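Local structure of putative alkaline phosphatase (Pseudomonas fluorescens, 4F1V) at residues K101-V107 and G130-T134; V95-K101 and D202-M208; V20-F25 and Q310-F314. The protein binds phosphate with high affinity as a periplasmic solute-binding protein of the PstS family, and probably delivers it to an ABC transporter for import. All blocks are in the same frame, centred on the assembly; numbering follows the deposited sequence. Where two conformers were deposited one is given.

Interaction 1. Residues K101-V107 and G130-T134; sequences KSGSAAV and GSGRT
Two torsions bring the key groups together: Arg133 leaves its backbone with CG opposite its own carbonyl carbon (chi1 -70°) and runs extended to NE, while Lys101 kinks at chi2 (70°) and slides past it in the reverse direction. The arrangement is a contact between two loops, 101-107 and 130-134, at the periphery of a PstS-type venus-flytrap protein. Residues 131-133 form an ST turn, Ser131 OG accepting from Arg133 N at 3.1 Å; the same OG is also bonded to Trp125 O. The case illustrates how one arginine can organise backbone that has no helix or strand of its own. All five guanidinium N-H groups find carbonyl oxygens. Side-on, Arg133 NE (2.9 Å) and Arg133 NH1 (3.0 Å) both grip Lys101 O, close to the guanidinium plane. The second hydrogen of Arg133 NH1 goes to Gly103 O at 2.9 Å, and Arg133 NH2 gives one bond to Ala105 O at 2.8 Å, each of these acceptors tilted out of the plane. The remaining N-H of Arg133 NH2 turns back to Ser131 O, 2.9 Å away and in plane, so the group is tied to both loops and can hardly rotate. Val107 CG2 presses on one face, 3.6 Å from Arg133 CZ; Ser102 O and Gly103 CA lie over the opposite face, toward its rim. Outside the two loops, Phe99 and Trp125 also pack on Arg133. At the far end Lys101 NZ meets Thr134 O almost head-on, 2.8 Å away with a C=O...N angle of 176°.

Interaction 2. Residues V95-K101 and D202-M208; sequences VAIPFNK and DGRITYM
Asn100 O is gripped by two successive backbone amides of the facing chain, Gly203 N at 2.8 Å and, weakly, Arg204 N. This is the signature of a G1 beta bulge: Gly203, with its positive phi, is the first of the two residues that face Asn100, so this side of the antiparallel pair carries one residue more. Within the bulge Asn100 N donates to Arg204 O at 2.8 Å, a nearly straight bond (N-H...O 167°); further along, the pairing is sparse, with Thr206 N donating to Pro98 O at 3.1 Å. Pro98 has no N-H to return, and the chains meet again as a single bridge, where Ala96 N reaches Met208 O at 2.9 Å and Met208 N answers Ala96 O weakly. Between these bonds Ile97 CA brings its hydrogen to Thr206 O, a CA-H...O contact of 3.3 Å.

Side chains add apolar contacts. Ile97 CG2 meets Ile205 CG1 at 3.8 Å, whereas Pro98 offers the CD-CG edge of its ring to Met208 CB and touches Thr206 CG2 with CG. Phe99 CB rests against Ile205 CG1, while chi1 of 62°, with CG between the backbone N and the carbonyl carbon, carries the ring away toward Val107 and Trp125. At the bulge, one water donates to both Asn100 OD1 and Asp202 OD2, and another links Lys101 NZ to Asp202 OD1. Lys101 NZ is held chiefly by Thr134 O; its direct pair with Asp202 OD1 is long and weak (3.9 Å).

Strand 204-205 lies between strand 99-100, at the sheet's margin, and strand 138-142. Helix 190-198 receives Thr206 and Met208, while helix 147-159 meets Val95, Ile97 and Tyr207.

Interaction 3. Residues V20-F25 and Q310-F314; sequences VLTAGF and QVRDF
The rings of Phe25 and Phe314 meet obliquely, centroids 5.2 Å apart and planes at 48°, so neither lies flat on the other. Their edges take oxygens instead: Gln310 O sits in the plane of the Phe25 ring, 3.5 Å from Phe25 CE1, and Val20 O lies in the plane of the Phe314 ring, 3.4 Å from Phe314 CE1. The tip of Phe25, its CZ, abuts Phe314 CB at 3.5 Å, and Leu21 CD2 approaches Phe314 CE1 at a slant, 3.7 Å away. Here a loop that ends in a type II beta turn, Thr22 to Phe25, docks against helix 305-318. Gly24 holds the third position of the turn with a positive phi, and the extended Gln310 side chain lies alongside it, its amide beside Gly24 CA.

Thr22 carries the polar half of the contact. Its OG1 lies between its backbone N and carbonyl carbon (chi1 52°), a position that brings it close to Phe314 CA and CB while aiming it at a water between loop and helix. That water accepts from Thr22 OG1 at 2.8 Å and gives its two hydrogens to Ala23 O at 2.7 Å and Gln310 O at 2.8 Å. Gln310 O thus serves the helical bond from Phe314 N and the water together. Around the pair, Phe25 also meets Trp59 and Phe298, and Phe314 meets Leu296 and His318.

No direct hydrogen bond joins residues 20-25 to residues 310-314. Cohesion between them therefore rests on aromatic and aliphatic packing plus one three-way water, while Thr22 N is buried without a partner, probably at some energetic cost.

In the fold
Interactions 1 and 2 form a continuous unit: they share Lys101, their centres are 13 Å apart, and Val107 CG2 of the first packs 3.4 Å from Phe99 CZ of the second. Interaction 3 stands on the other side of the chain's centre, about 46 Å from interaction 1 and 35 Å from interaction 2 between centres, as expected of a two-lobed venus flytrap with phosphate held in between. Interaction 2 reaches toward the ligand: the Tyr207 side chain lies about 7 Å from the bound hydrogenphosphate, and its OH is bonded to Thr149 OG1 and to the backbone N of Arg142, itself a residue of the phosphate pocket.

Interaction 1. Residues K101-V107 and G130-T134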
loop_
_atom_site.group_PDB
_atom_site.type_symbol
_atom_site.label_atom_id
_atom_site.label_comp_id
_atom_site.label_asym_id
_atom_site.label_seq_id
_atom_site.Cartn_x
_atom_site.Cartn_y
_atom_site.Cartn_z
ATOM N N LYS A 101 7.798 -17.463 15.950
ATOM C CA LYS A 101 7.476 -18.281 17.127
ATOM C C LYS A 101 7.274 -19.697 16.614
ATOM O O LYS A 101 6.272 -19.968 15.947
ATOM C CB LYS A 101 6.249 -17.749 17.895
ATOM C CG LYS A 101 5.988 -18.471 19.201
ATOM C CD LYS A 101 7.008 -18.198 20.257
ATOM C CE LYS A 101 6.606 -18.847 21.582
ATOM N NZ LYS A 101 7.580 -18.610 22.656
ATOM N N SER A 102 8.218 -20.606 16.869
ATOM C CA SER A 102 8.207 -21.897 16.289
ATOM C C SER A 102 7.030 -22.770 16.813
ATOM O O SER A 102 6.440 -22.515 17.891
ATOM C CB SER A 102 9.534 -22.618 16.495
ATOM O OG SER A 102 9.674 -22.897 17.882
ATOM N N GLY A 103 6.716 -23.804 16.047
ATOM C CA GLY A 103 5.756 -24.809 16.456
ATOM C C GLY A 103 4.973 -25.315 15.257
ATOM O O GLY A 103 4.609 -24.570 14.339
ATOM N N SER A 104 4.624 -26.612 15.234
ATOM C CA SER A 104 3.879 -27.146 14.122
ATOM C C SER A 104 2.436 -26.750 14.107
ATOM O O SER A 104 1.837 -26.734 13.004
ATOM C CB SER A 104 4.024 -28.692 14.002
ATOM O OG SER A 104 3.508 -29.299 15.151
ATOM N N ALA A 105 1.846 -26.433 15.264
ATOM C CA ALA A 105 0.451 -26.030 15.286
ATOM C C ALA A 105 0.244 -24.765 14.411
ATOM O O ALA A 105 1.049 -23.820 14.448
ATOM C CB ALA A 105 0.004 -25.766 16.700
ATOM N N ALA A 106 -0.896 -24.634 13.740
ATOM C CA ALA A 106 -1.239 -23.390 13.039
ATOM C C ALA A 106 -1.621 -22.291 14.014
ATOM O O ALA A 106 -2.404 -22.486 14.912
ATOM C CB ALA A 106 -2.389 -23.729 12.063
ATOM N N VAL A 107 -1.127 -21.104 13.722
ATOM C CA VAL A 107 -1.595 -19.871 14.385
ATOM C C VAL A 107 -2.678 -19.258 13.504
ATOM O O VAL A 107 -2.399 -18.886 12.341
ATOM C CB VAL A 107 -0.419 -18.910 14.657
ATOM C CG1 VAL A 107 -0.928 -17.592 15.213
ATOM C CG2 VAL A 107 0.607 -19.533 15.598
ATOM N N GLY A 130 -5.658 -22.159 20.712
ATOM C CA GLY A 130 -5.193 -23.192 19.813
ATOM C C GLY A 130 -3.779 -22.980 19.255
ATOM O O GLY A 130 -3.447 -23.607 18.271
ATOM N N SER A 131 -2.983 -22.114 19.849
ATOM C CA SER A 131 -1.686 -21.724 19.244
ATOM C C SER A 131 -0.579 -22.749 19.414
ATOM O O SER A 131 0.422 -22.666 18.704
ATOM C CB SER A 131 -1.239 -20.358 19.765
ATOM O OG SER A 131 -0.809 -20.548 21.091
ATOM N N GLY A 132 -0.685 -23.604 20.423
ATOM C CA GLY A 132 0.349 -24.497 20.804
ATOM C C GLY A 132 1.571 -23.860 21.378
ATOM O O GLY A 132 2.583 -24.530 21.645
ATOM N N ARG A 133 1.517 -22.537 21.660
ATOM C CA ARG A 133 2.670 -21.724 21.979
ATOM C C ARG A 133 2.425 -21.027 23.302
ATOM O O ARG A 133 1.314 -20.703 23.665
ATOM C CB ARG A 133 2.898 -20.697 20.863
ATOM C CG ARG A 133 3.387 -21.309 19.568
ATOM C CD ARG A 133 3.011 -20.429 18.366
ATOM N NE ARG A 133 3.708 -20.752 17.113
ATOM C CZ ARG A 133 3.402 -21.745 16.293
ATOM N NH1 ARG A 133 4.094 -21.873 15.190
ATOM N NH2 ARG A 133 2.403 -22.587 16.554
ATOM N N THR A 134 3.536 -20.818 23.985
ATOM C CA THR A 134 3.524 -20.121 25.222
ATOM C C THR A 134 4.582 -19.005 25.240
ATOM O O THR A 134 5.517 -18.941 24.459
ATOM C CB THR A 134 3.823 -21.099 26.446
ATOM O OG1 THR A 134 5.143 -21.645 26.315
ATOM C CG2 THR A 134 2.764 -22.171 26.524
HETATM O O HOH W 1 -3.375 -24.893 16.102
HETATM O O HOH W 2 -4.335 -24.099 15.987
#

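Interaction 2. Residues V95-K101 and D202-M208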
loop_
_atom_site.group_PDB
_atom_site.type_symbol
_atom_site.label_atom_id
_atom_site.label_comp_id
_atom_site.label_asym_id
_atom_site.label_seq_id
_atom_site.Cartn_x
_atom_site.Cartn_y
_atom_site.Cartn_z
ATOM N N VAL A 95 -2.722 -7.575 3.561
ATOM C CA VAL A 95 -1.778 -7.238 4.589
ATOM C C VAL A 95 -1.582 -8.510 5.445
ATOM O O VAL A 95 -2.563 -9.000 6.047
ATOM C CB VAL A 95 -2.245 -6.059 5.469
ATOM C CG1 VAL A 95 -1.210 -5.804 6.585
ATOM C CG2 VAL A 95 -2.498 -4.828 4.631
ATOM N N ALA A 96 -0.376 -9.046 5.421
ATOM C CA ALA A 96 -0.038 -10.307 6.107
ATOM C C ALA A 96 0.402 -10.036 7.584
ATOM O O ALA A 96 0.833 -8.930 7.894
ATOM C CB ALA A 96 1.092 -10.993 5.323
ATOM N N ILE A 97 0.328 -11.103 8.367
ATOM C CA ILE A 97 0.680 -11.073 9.780
ATOM C C ILE A 97 1.766 -12.148 10.031
ATOM O O ILE A 97 1.495 -13.222 10.585
ATOM C CB ILE A 97 -0.561 -11.302 10.684
ATOM C CG1 ILE A 97 -1.707 -10.326 10.347
ATOM C CG2 ILE A 97 -0.170 -11.147 12.170
ATOM C CD1 ILE A 97 -1.436 -8.866 10.492
ATOM N N PRO A 98 3.016 -11.869 9.592
ATOM C CA PRO A 98 4.106 -12.805 9.853
ATOM C C PRO A 98 4.529 -12.706 11.339
ATOM O O PRO A 98 4.422 -11.671 11.965
ATOM C CB PRO A 98 5.208 -12.360 8.896
ATOM C CG PRO A 98 4.985 -10.845 8.826
ATOM C CD PRO A 98 3.482 -10.688 8.850
ATOM N N PHE A 99 5.087 -13.837 11.819
ATOM C CA PHE A 99 5.544 -13.901 13.183
ATOM C C PHE A 99 6.723 -14.873 13.305
ATOM O O PHE A 99 6.888 -15.746 12.444
ATOM C CB PHE A 99 4.409 -14.290 14.157
ATOM C CG PHE A 99 3.828 -15.666 13.890
ATOM C CD1 PHE A 99 4.355 -16.805 14.485
ATOM C CD2 PHE A 99 2.757 -15.858 12.986
ATOM C CE1 PHE A 99 3.873 -18.065 14.209
ATOM C CE2 PHE A 99 2.288 -17.105 12.700
ATOM C CZ PHE A 99 2.833 -18.232 13.305
ATOM N N ASN A 100 7.490 -14.720 14.371
ATOM C CA ASN A 100 8.623 -15.558 14.684
ATOM C C ASN A 100 8.390 -16.266 16.017
ATOM O O ASN A 100 8.708 -15.736 17.083
ATOM C CB ASN A 100 9.903 -14.674 14.749
ATOM C CG ASN A 100 11.096 -15.464 15.164
ATOM O OD1 ASN A 100 11.169 -16.667 14.920
ATOM N ND2 ASN A 100 12.035 -14.822 15.838
ATOM N N LYS A 101 7.798 -17.463 15.950
ATOM C CA LYS A 101 7.476 -18.281 17.127
ATOM C C LYS A 101 7.274 -19.697 16.614
ATOM O O LYS A 101 6.272 -19.968 15.947
ATOM C CB LYS A 101 6.249 -17.749 17.895
ATOM C CG LYS A 101 5.988 -18.471 19.201
ATOM C CD LYS A 101 7.008 -18.198 20.257
ATOM C CE LYS A 101 6.606 -18.847 21.582
ATOM N NZ LYS A 101 7.580 -18.610 22.656
ATOM N N ASP A 202 12.796 -13.740 19.855
ATOM C CA ASP A 202 11.745 -14.711 19.858
ATOM C C ASP A 202 10.386 -14.100 20.152
ATOM O O ASP A 202 10.254 -13.138 20.914
ATOM C CB ASP A 202 12.036 -15.859 20.827
ATOM C CG ASP A 202 11.282 -17.137 20.597
ATOM O OD1 ASP A 202 11.256 -17.981 21.536
ATOM O OD2 ASP A 202 10.701 -17.382 19.505
ATOM N N GLY A 203 9.355 -14.715 19.605
ATOM C CA GLY A 203 8.006 -14.387 19.938
ATOM C C GLY A 203 7.460 -13.071 19.348
ATOM O O GLY A 203 6.505 -12.518 19.899
ATOM N N ARG A 204 8.046 -12.618 18.247
ATOM C CA ARG A 204 7.685 -11.341 17.616
ATOM C C ARG A 204 6.627 -11.518 16.578
ATOM O O ARG A 204 6.526 -12.572 15.922
ATOM C CB ARG A 204 8.966 -10.653 17.065
ATOM C CG ARG A 204 9.882 -10.194 18.181
ATOM C CD ARG A 204 11.119 -9.494 17.684
ATOM N NE ARG A 204 11.909 -9.071 18.865
ATOM C CZ ARG A 204 12.857 -8.145 18.812
ATOM N NH1 ARG A 204 13.291 -7.620 17.702
ATOM N NH2 ARG A 204 13.391 -7.780 19.944
ATOM N N ILE A 205 5.827 -10.480 16.356
ATOM C CA ILE A 205 4.730 -10.495 15.389
ATOM C C ILE A 205 4.626 -9.080 14.767
ATOM O O ILE A 205 4.934 -8.094 15.423
ATOM C CB ILE A 205 3.372 -10.904 16.082
ATOM C CG1 ILE A 205 2.271 -11.147 15.051
ATOM C CG2 ILE A 205 2.966 -9.924 17.168
ATOM C CD1 ILE A 205 1.153 -12.004 15.648
ATOM N N THR A 206 4.156 -8.999 13.533
ATOM C CA THR A 206 3.996 -7.687 12.864
ATOM C C THR A 206 2.914 -7.796 11.777
ATOM O O THR A 206 2.293 -8.841 11.603
ATOM C CB THR A 206 5.357 -7.211 12.298
ATOM O OG1 THR A 206 5.284 -5.825 11.950
ATOM C CG2 THR A 206 5.779 -7.980 11.090
ATOM N N TYR A 207 2.758 -6.660 11.074
ATOM C CA TYR A 207 1.919 -6.531 9.894
ATOM C C TYR A 207 2.832 -6.177 8.723
ATOM O O TYR A 207 3.851 -5.498 8.897
ATOM C CB TYR A 207 0.820 -5.445 10.109
ATOM C CG TYR A 207 1.391 -4.091 10.466
ATOM C CD1 TYR A 207 1.650 -3.144 9.485
ATOM C CD2 TYR A 207 1.741 -3.795 11.781
ATOM C CE1 TYR A 207 2.230 -1.911 9.797
ATOM C CE2 TYR A 207 2.304 -2.557 12.089
ATOM C CZ TYR A 207 2.546 -1.619 11.126
ATOM O OH TYR A 207 3.153 -0.428 11.449
ATOM N N MET A 208 2.492 -6.658 7.502
ATOM C CA MET A 208 3.534 -6.645 6.455
ATOM C C MET A 208 2.976 -6.825 5.052
ATOM O O MET A 208 2.020 -7.589 4.814
ATOM C CB MET A 208 4.502 -7.821 6.745
ATOM C CG MET A 208 5.736 -7.935 5.883
ATOM S SD MET A 208 6.772 -6.446 5.798
ATOM C CE MET A 208 7.110 -6.213 7.522
HETATM O O HOH W 3 12.212 -18.115 17.176
HETATM O O HOH W 4 9.802 -20.064 21.946
#

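Interaction 3. Residues V20-F25 and Q310-F314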
loop_
_atom_site.group_PDB
_atom_site.type_symbol
_atom_site.label_atom_id
_atom_site.label_comp_id
_atom_site.label_asym_id
_atom_site.label_seq_id
_atom_site.Cartn_x
_atom_site.Cartn_y
_atom_site.Cartn_z
ATOM N N VAL A 20 9.183 -4.005 -15.668
ATOM C CA VAL A 20 7.918 -3.440 -15.172
ATOM C C VAL A 20 7.877 -1.914 -15.410
ATOM O O VAL A 20 6.870 -1.409 -15.912
ATOM C CB VAL A 20 7.738 -3.825 -13.695
ATOM C CG1 VAL A 20 6.657 -2.989 -12.988
ATOM C CG2 VAL A 20 7.463 -5.298 -13.547
ATOM N N LEU A 21 8.941 -1.206 -15.038
ATOM C CA LEU A 21 9.120 0.175 -15.440
ATOM C C LEU A 21 9.740 0.162 -16.855
ATOM O O LEU A 21 10.630 -0.636 -17.128
ATOM C CB LEU A 21 9.972 0.959 -14.497
ATOM C CG LEU A 21 9.539 0.920 -13.012
ATOM C CD1 LEU A 21 10.501 1.717 -12.183
ATOM C CD2 LEU A 21 8.113 1.405 -12.855
ATOM N N THR A 22 9.282 1.059 -17.717
ATOM C CA THR A 22 9.633 1.095 -19.115
ATOM C C THR A 22 10.813 2.044 -19.400
ATOM O O THR A 22 11.486 2.516 -18.491
ATOM C CB THR A 22 8.344 1.406 -19.907
ATOM O OG1 THR A 22 7.722 2.553 -19.364
ATOM C CG2 THR A 22 7.328 0.288 -19.814
ATOM N N ALA A 23 11.069 2.298 -20.691
ATOM C CA ALA A 23 12.252 3.034 -21.093
ATOM C C ALA A 23 12.282 4.405 -20.455
ATOM O O ALA A 23 11.308 5.115 -20.357
ATOM C CB ALA A 23 12.301 3.192 -22.612
ATOM N N GLY A 24 13.512 4.788 -20.032
ATOM C CA GLY A 24 13.732 6.094 -19.453
ATOM C C GLY A 24 13.556 6.144 -17.972
ATOM O O GLY A 24 13.916 7.163 -17.364
ATOM N N PHE A 25 12.985 5.113 -17.324
ATOM C CA PHE A 25 12.749 5.095 -15.888
ATOM C C PHE A 25 13.974 4.584 -15.179
ATOM O O PHE A 25 14.465 3.479 -15.414
ATOM C CB PHE A 25 11.550 4.208 -15.521
ATOM C CG PHE A 25 10.205 4.856 -15.689
ATOM C CD1 PHE A 25 9.722 5.244 -16.943
ATOM C CD2 PHE A 25 9.364 5.023 -14.614
ATOM C CE1 PHE A 25 8.480 5.790 -17.089
ATOM C CE2 PHE A 25 8.132 5.603 -14.733
ATOM C CZ PHE A 25 7.662 5.999 -15.974
ATOM N N GLN A 310 7.680 9.147 -22.290
ATOM C CA GLN A 310 8.114 7.954 -21.507
ATOM C C GLN A 310 7.096 7.657 -20.395
ATOM O O GLN A 310 6.857 6.476 -20.082
ATOM C CB GLN A 310 9.505 8.231 -20.947
ATOM C CG GLN A 310 10.520 8.171 -22.099
ATOM C CD GLN A 310 11.931 8.619 -21.565
ATOM O OE1 GLN A 310 12.071 9.367 -20.668
ATOM N NE2 GLN A 310 12.913 8.137 -22.339
ATOM N N VAL A 311 6.522 8.685 -19.759
ATOM C CA VAL A 311 5.503 8.433 -18.741
ATOM C C VAL A 311 4.246 7.820 -19.400
ATOM O O VAL A 311 3.697 6.838 -18.868
ATOM C CB VAL A 311 5.165 9.739 -17.980
ATOM C CG1 VAL A 311 3.913 9.562 -17.145
ATOM C CG2 VAL A 311 6.323 10.174 -17.111
ATOM N N ARG A 312 3.838 8.372 -20.531
ATOM C CA ARG A 312 2.696 7.756 -21.228
ATOM C C ARG A 312 2.989 6.290 -21.534
ATOM O O ARG A 312 2.097 5.430 -21.370
ATOM C CB ARG A 312 2.367 8.523 -22.545
ATOM C CG ARG A 312 1.779 9.896 -22.314
ATOM C CD ARG A 312 1.462 10.639 -23.587
ATOM N NE ARG A 312 0.554 9.886 -24.436
ATOM C CZ ARG A 312 -0.753 9.771 -24.273
ATOM N NH1 ARG A 312 -1.394 10.488 -23.297
ATOM N NH2 ARG A 312 -1.506 8.959 -25.024
ATOM N N ASP A 313 4.173 5.958 -22.034
ATOM C CA ASP A 313 4.479 4.593 -22.398
ATOM C C ASP A 313 4.434 3.663 -21.187
ATOM O O ASP A 313 4.033 2.484 -21.315
ATOM C CB ASP A 313 5.841 4.538 -23.084
ATOM C CG ASP A 313 5.879 5.212 -24.472
ATOM O OD1 ASP A 313 4.776 5.423 -25.036
ATOM O OD2 ASP A 313 6.993 5.454 -24.963
ATOM N N PHE A 314 4.813 4.141 -20.006
ATOM C CA PHE A 314 4.651 3.329 -18.796
ATOM C C PHE A 314 3.185 3.054 -18.480
ATOM O O PHE A 314 2.785 1.907 -18.201
ATOM C CB PHE A 314 5.326 3.990 -17.599
ATOM C CG PHE A 314 5.028 3.277 -16.289
ATOM C CD1 PHE A 314 5.435 1.950 -16.103
ATOM C CD2 PHE A 314 4.310 3.904 -15.278
ATOM C CE1 PHE A 314 5.089 1.287 -14.918
ATOM C CE2 PHE A 314 3.935 3.228 -14.135
ATOM C CZ PHE A 314 4.314 1.894 -13.961
HETATM O O HOH W 5 8.714 4.615 -20.942
#